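Local coordinates for protein acyl-coenzyme A thioesterase PaaI (PDB 2FS2) that hydrolyses coenzyme A thioesters of phenylacetate, preferring ring-hydroxylated phenylacetyl-CoA esters, in the bacterial breakdown of phenylacetic acid, at residues K5-D17 against A64-A76. Residues are numbered along the deposited sequence; the frame is centred on the assembly and turned at random.
Sequences KAWQNAHAMYEND and AFAYACNSQGLAA
Tyr-67 lays its ring along helix 5-15, where Ala-10, Met-13 and Tyr-14 receive it. Its CG stands anti to the carbonyl carbon (chi1 -74°), which carries the phenol across to the other helix. Ala-10, with nothing beyond CB, lets the ring edge come close, CB lying 3.6 Å from CD2 of Tyr-67. The selenium of Met-13, a selenomethionine, sits above one face, 4.7 Å from the Tyr-67 ring centroid, a Met-aromatic contact at a distance, with selenium in the place of methionine sulfur. At the far end Tyr-67 OH lies near the plane of the Tyr-14 ring, at its edge, and donates to Asp-17 OD2 over 2.9 Å. That oxygen accepts through its anti lone pair, with carboxylate and ring nearly coplanar. Asp-17 OD1 caps the next helix at the backbone N of Ala-20, while OD2 ties down the buried tyrosine.

Farther toward the N-terminus of the helix, small residues let the chains close in. Ala-6 CA comes 3.5 Å from Ser-71 O in a CA-H...O contact, and Asn-9 ND2 gives the same carbonyl a hydrogen bond of 3.0 Å from above its plane. The Asn-70 amide ties the last turn of helix 54-70 to the start of strand 76-85: its ND2 bonds to Ala-66 O at 2.9 Å and also to Ala-76 O, while OD1 accepts from Ala-76 N. Gly-73 ends the type I turn at positive phi, where a CB would press on the preceding carbonyl O. Segments 5-15 and 64-70 run at 134°, packing the N-terminal helix against the C-terminal end of helix 54-70, the long central helix wrapped by the antiparallel sheet in the hot-dog fold.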
loop_
_atom_site.group_PDB
_atom_site.type_symbol
_atom_site.label_atom_id
_atom_site.label_comp_id
_atom_site.label_asym_id
_atom_site.label_seq_id
_atom_site.Cartn_x
_atom_site.Cartn_y
_atom_site.Cartn_z
ATOM N N LYS B 5 19.323 2.012 -25.560
ATOM C CA LYS B 5 17.965 2.228 -26.021
ATOM C C LYS B 5 17.277 2.892 -24.854
ATOM O O LYS B 5 16.489 3.831 -25.022
ATOM C CB LYS B 5 17.311 0.897 -26.321
ATOM C CG LYS B 5 17.884 0.177 -27.622
ATOM C CD LYS B 5 17.004 -1.160 -27.941
ATOM C CE LYS B 5 17.630 -2.154 -28.947
ATOM N NZ LYS B 5 19.025 -2.677 -28.585
ATOM N N ALA B 6 17.628 2.419 -23.648
ATOM C CA ALA B 6 16.983 2.985 -22.458
ATOM C C ALA B 6 17.300 4.466 -22.435
ATOM O O ALA B 6 16.452 5.250 -22.147
ATOM C CB ALA B 6 17.485 2.309 -21.187
ATOM N N TRP B 7 18.513 4.867 -22.758
ATOM C CA TRP B 7 18.820 6.282 -22.674
ATOM C C TRP B 7 18.201 7.106 -23.772
ATOM O O TRP B 7 17.886 8.298 -23.587
ATOM C CB TRP B 7 20.332 6.454 -22.809
ATOM C CG TRP B 7 21.114 6.538 -21.510
ATOM C CD1 TRP B 7 21.918 5.604 -20.999
ATOM C CD2 TRP B 7 21.125 7.642 -20.568
ATOM N NE1 TRP B 7 22.430 6.043 -19.796
ATOM C CE2 TRP B 7 21.958 7.299 -19.543
ATOM C CE3 TRP B 7 20.483 8.888 -20.517
ATOM C CZ2 TRP B 7 22.251 8.162 -18.494
ATOM C CZ3 TRP B 7 20.792 9.776 -19.476
ATOM C CH2 TRP B 7 21.686 9.402 -18.509
ATOM N N GLN B 8 18.077 6.536 -24.951
ATOM C CA GLN B 8 17.313 7.247 -26.044
ATOM C C GLN B 8 15.904 7.530 -25.624
ATOM O O GLN B 8 15.403 8.619 -25.789
ATOM C CB GLN B 8 17.241 6.376 -27.319
ATOM C CG GLN B 8 18.601 6.122 -27.888
ATOM C CD GLN B 8 18.532 5.567 -29.254
ATOM O OE1 GLN B 8 18.926 6.257 -30.196
ATOM N NE2 GLN B 8 18.035 4.342 -29.407
ATOM N N ASN B 9 15.239 6.511 -25.055
ATOM C CA ASN B 9 13.902 6.758 -24.510
ATOM C C ASN B 9 13.869 7.838 -23.485
ATOM O O ASN B 9 12.997 8.720 -23.539
ATOM C CB ASN B 9 13.322 5.441 -23.950
ATOM C CG ASN B 9 13.121 4.416 -25.067
ATOM O OD1 ASN B 9 12.617 4.775 -26.093
ATOM N ND2 ASN B 9 13.618 3.209 -24.913
ATOM N N ALA B 10 14.832 7.790 -22.542
ATOM C CA ALA B 10 14.870 8.802 -21.531
ATOM C C ALA B 10 15.166 10.166 -22.071
ATOM O O ALA B 10 14.546 11.129 -21.535
ATOM C CB ALA B 10 15.839 8.473 -20.369
ATOM N N HIS B 11 16.103 10.300 -23.053
ATOM C CA HIS B 11 16.318 11.630 -23.657
ATOM C C HIS B 11 15.055 12.176 -24.351
ATOM O O HIS B 11 14.761 13.340 -24.248
ATOM C CB HIS B 11 17.497 11.661 -24.656
ATOM C CG HIS B 11 18.837 11.602 -23.985
ATOM N ND1 HIS B 11 19.882 10.866 -24.483
ATOM C CD2 HIS B 11 19.252 12.089 -22.787
ATOM C CE1 HIS B 11 20.908 10.943 -23.650
ATOM N NE2 HIS B 11 20.542 11.674 -22.611
ATOM N N ALA B 12 14.319 11.324 -25.066
ATOM C CA ALA B 12 13.057 11.722 -25.713
ATOM C C ALA B 12 12.056 12.217 -24.710
ATOM O O ALA B 12 11.473 13.287 -24.914
ATOM C CB ALA B 12 12.462 10.548 -26.499
HETATM N N MSE B 13 11.864 11.482 -23.610
HETATM C CA MSE B 13 10.922 11.943 -22.601
HETATM C C MSE B 13 11.323 13.169 -21.861
HETATM O O MSE B 13 10.475 13.935 -21.441
HETATM C CB MSE B 13 10.724 10.886 -21.530
HETATM C CG MSE B 13 9.720 9.882 -21.982
HETATM SE SE MSE B 13 9.811 8.406 -20.661
HETATM C CE MSE B 13 10.652 7.016 -21.791
ATOM N N TYR B 14 12.612 13.299 -21.575
ATOM C CA TYR B 14 13.044 14.357 -20.693
ATOM C C TYR B 14 12.941 15.639 -21.485
ATOM O O TYR B 14 12.640 16.700 -20.950
ATOM C CB TYR B 14 14.491 14.126 -20.325
ATOM C CG TYR B 14 15.080 15.130 -19.394
ATOM C CD1 TYR B 14 14.771 15.106 -18.055
ATOM C CD2 TYR B 14 15.973 16.101 -19.854
ATOM C CE1 TYR B 14 15.309 16.004 -17.182
ATOM C CE2 TYR B 14 16.554 17.027 -18.976
ATOM C CZ TYR B 14 16.217 16.968 -17.636
ATOM O OH TYR B 14 16.789 17.837 -16.704
ATOM N N GLU B 15 13.186 15.528 -22.778
ATOM C CA GLU B 15 13.218 16.721 -23.635
ATOM C C GLU B 15 11.907 17.466 -23.587
ATOM O O GLU B 15 11.920 18.663 -23.707
ATOM C CB GLU B 15 13.624 16.392 -25.085
ATOM C CG GLU B 15 15.159 16.340 -25.403
ATOM C CD GLU B 15 16.123 16.467 -24.178
ATOM O OE1 GLU B 15 16.322 17.619 -23.659
ATOM O OE2 GLU B 15 16.717 15.421 -23.734
ATOM N N ASN B 16 10.788 16.789 -23.346
ATOM C CA ASN B 16 9.577 17.523 -23.051
ATOM C C ASN B 16 8.964 17.247 -21.666
ATOM O O ASN B 16 7.747 17.206 -21.500
ATOM C CB ASN B 16 8.552 17.329 -24.163
ATOM C CG ASN B 16 8.281 15.865 -24.445
ATOM O OD1 ASN B 16 8.730 15.331 -25.466
ATOM N ND2 ASN B 16 7.529 15.207 -23.554
ATOM N N ASP B 17 9.798 17.069 -20.651
ATOM C CA ASP B 17 9.285 16.905 -19.281
ATOM C C ASP B 17 9.413 18.193 -18.517
ATOM O O ASP B 17 10.438 18.390 -17.862
ATOM C CB ASP B 17 10.163 15.886 -18.567
ATOM C CG ASP B 17 9.512 15.273 -17.347
ATOM O OD1 ASP B 17 8.743 15.955 -16.610
ATOM O OD2 ASP B 17 9.807 14.094 -17.023
ATOM N N ALA B 64 11.593 8.879 -11.331
ATOM C CA ALA B 64 12.439 7.740 -11.551
ATOM C C ALA B 64 11.573 6.563 -12.004
ATOM O O ALA B 64 11.968 5.752 -12.814
ATOM C CB ALA B 64 13.231 7.314 -10.197
ATOM N N PHE B 65 10.410 6.444 -11.401
ATOM C CA PHE B 65 9.496 5.394 -11.818
ATOM C C PHE B 65 9.067 5.473 -13.379
ATOM O O PHE B 65 9.071 4.455 -14.075
ATOM C CB PHE B 65 8.290 5.526 -10.885
ATOM C CG PHE B 65 7.181 4.581 -11.183
ATOM C CD1 PHE B 65 7.429 3.282 -11.528
ATOM C CD2 PHE B 65 5.887 4.961 -10.980
ATOM C CE1 PHE B 65 6.337 2.366 -11.840
ATOM C CE2 PHE B 65 4.801 4.013 -11.223
ATOM C CZ PHE B 65 5.072 2.751 -11.707
ATOM N N ALA B 66 8.617 6.640 -13.840
ATOM C CA ALA B 66 8.235 6.856 -15.236
ATOM C C ALA B 66 9.431 6.488 -16.118
ATOM O O ALA B 66 9.256 5.785 -17.126
ATOM C CB ALA B 66 7.746 8.383 -15.514
ATOM N N TYR B 67 10.668 6.868 -15.722
ATOM C CA TYR B 67 11.814 6.561 -16.587
ATOM C C TYR B 67 12.089 5.069 -16.665
ATOM O O TYR B 67 12.253 4.518 -17.751
ATOM C CB TYR B 67 13.075 7.416 -16.208
ATOM C CG TYR B 67 12.829 8.827 -16.704
ATOM C CD1 TYR B 67 12.008 9.688 -16.032
ATOM C CD2 TYR B 67 13.312 9.234 -17.936
ATOM C CE1 TYR B 67 11.716 10.954 -16.516
ATOM C CE2 TYR B 67 13.058 10.518 -18.448
ATOM C CZ TYR B 67 12.261 11.388 -17.726
ATOM O OH TYR B 67 11.987 12.638 -18.264
ATOM N N ALA B 68 12.126 4.405 -15.513
ATOM C CA ALA B 68 12.424 3.023 -15.475
ATOM C C ALA B 68 11.320 2.230 -16.249
ATOM O O ALA B 68 11.648 1.334 -17.009
ATOM C CB ALA B 68 12.513 2.527 -13.977
ATOM N N CYS B 69 10.041 2.552 -16.062
ATOM C CA CYS B 69 9.042 1.723 -16.694
ATOM C C CYS B 69 8.741 2.102 -18.159
ATOM O O CYS B 69 7.920 1.426 -18.835
ATOM C CB CYS B 69 7.741 1.703 -15.920
ATOM S SG CYS B 69 6.674 3.118 -16.007
ATOM N N ASN B 70 9.380 3.163 -18.630
ATOM C CA ASN B 70 9.216 3.557 -20.040
ATOM C C ASN B 70 10.433 3.249 -20.824
ATOM O O ASN B 70 10.455 3.418 -22.050
ATOM C CB ASN B 70 8.795 5.023 -20.164
ATOM C CG ASN B 70 7.269 5.167 -19.928
ATOM O OD1 ASN B 70 6.474 4.857 -20.807
ATOM N ND2 ASN B 70 6.870 5.565 -18.713
ATOM N N SER B 71 11.413 2.696 -20.147
ATOM C CA SER B 71 12.750 2.530 -20.694
ATOM C C SER B 71 12.835 1.466 -21.742
ATOM O O SER B 71 13.815 1.474 -22.442
ATOM C CB SER B 71 13.734 2.114 -19.600
ATOM O OG SER B 71 13.406 0.833 -19.147
ATOM N N GLN B 72 11.876 0.513 -21.765
ATOM C CA GLN B 72 11.851 -0.549 -22.745
ATOM C C GLN B 72 11.233 -0.024 -24.046
ATOM O O GLN B 72 11.215 -0.723 -25.030
ATOM C CB GLN B 72 11.072 -1.819 -22.260
ATOM C CG GLN B 72 11.320 -2.407 -20.805
ATOM C CD GLN B 72 10.739 -1.476 -19.572
ATOM O OE1 GLN B 72 11.031 -1.784 -18.407
ATOM N NE2 GLN B 72 9.981 -0.354 -19.869
ATOM N N GLY B 73 10.736 1.199 -24.088
ATOM C CA GLY B 73 10.125 1.723 -25.292
ATOM C C GLY B 73 8.617 1.618 -25.401
ATOM O O GLY B 73 8.084 2.025 -26.408
ATOM N N LEU B 74 7.919 1.062 -24.396
ATOM C CA LEU B 74 6.455 0.945 -24.374
ATOM C C LEU B 74 5.814 1.930 -23.405
ATOM O O LEU B 74 6.051 1.832 -22.221
ATOM C CB LEU B 74 6.066 -0.453 -23.887
ATOM C CG LEU B 74 6.569 -1.341 -25.031
ATOM C CD1 LEU B 74 6.826 -2.776 -24.569
ATOM C CD2 LEU B 74 5.677 -1.210 -26.315
ATOM N N ALA B 75 5.004 2.850 -23.912
ATOM C CA ALA B 75 4.382 3.855 -23.096
ATOM C C ALA B 75 3.645 3.137 -21.873
ATOM O O ALA B 75 2.907 2.144 -22.082
ATOM C CB ALA B 75 3.361 4.661 -23.957
ATOM N N ALA B 76 3.834 3.650 -20.665
ATOM C CA ALA B 76 3.261 3.025 -19.482
ATOM C C ALA B 76 3.085 4.121 -18.463
ATOM O O ALA B 76 3.832 5.122 -18.486
ATOM C CB ALA B 76 4.134 1.943 -18.960
#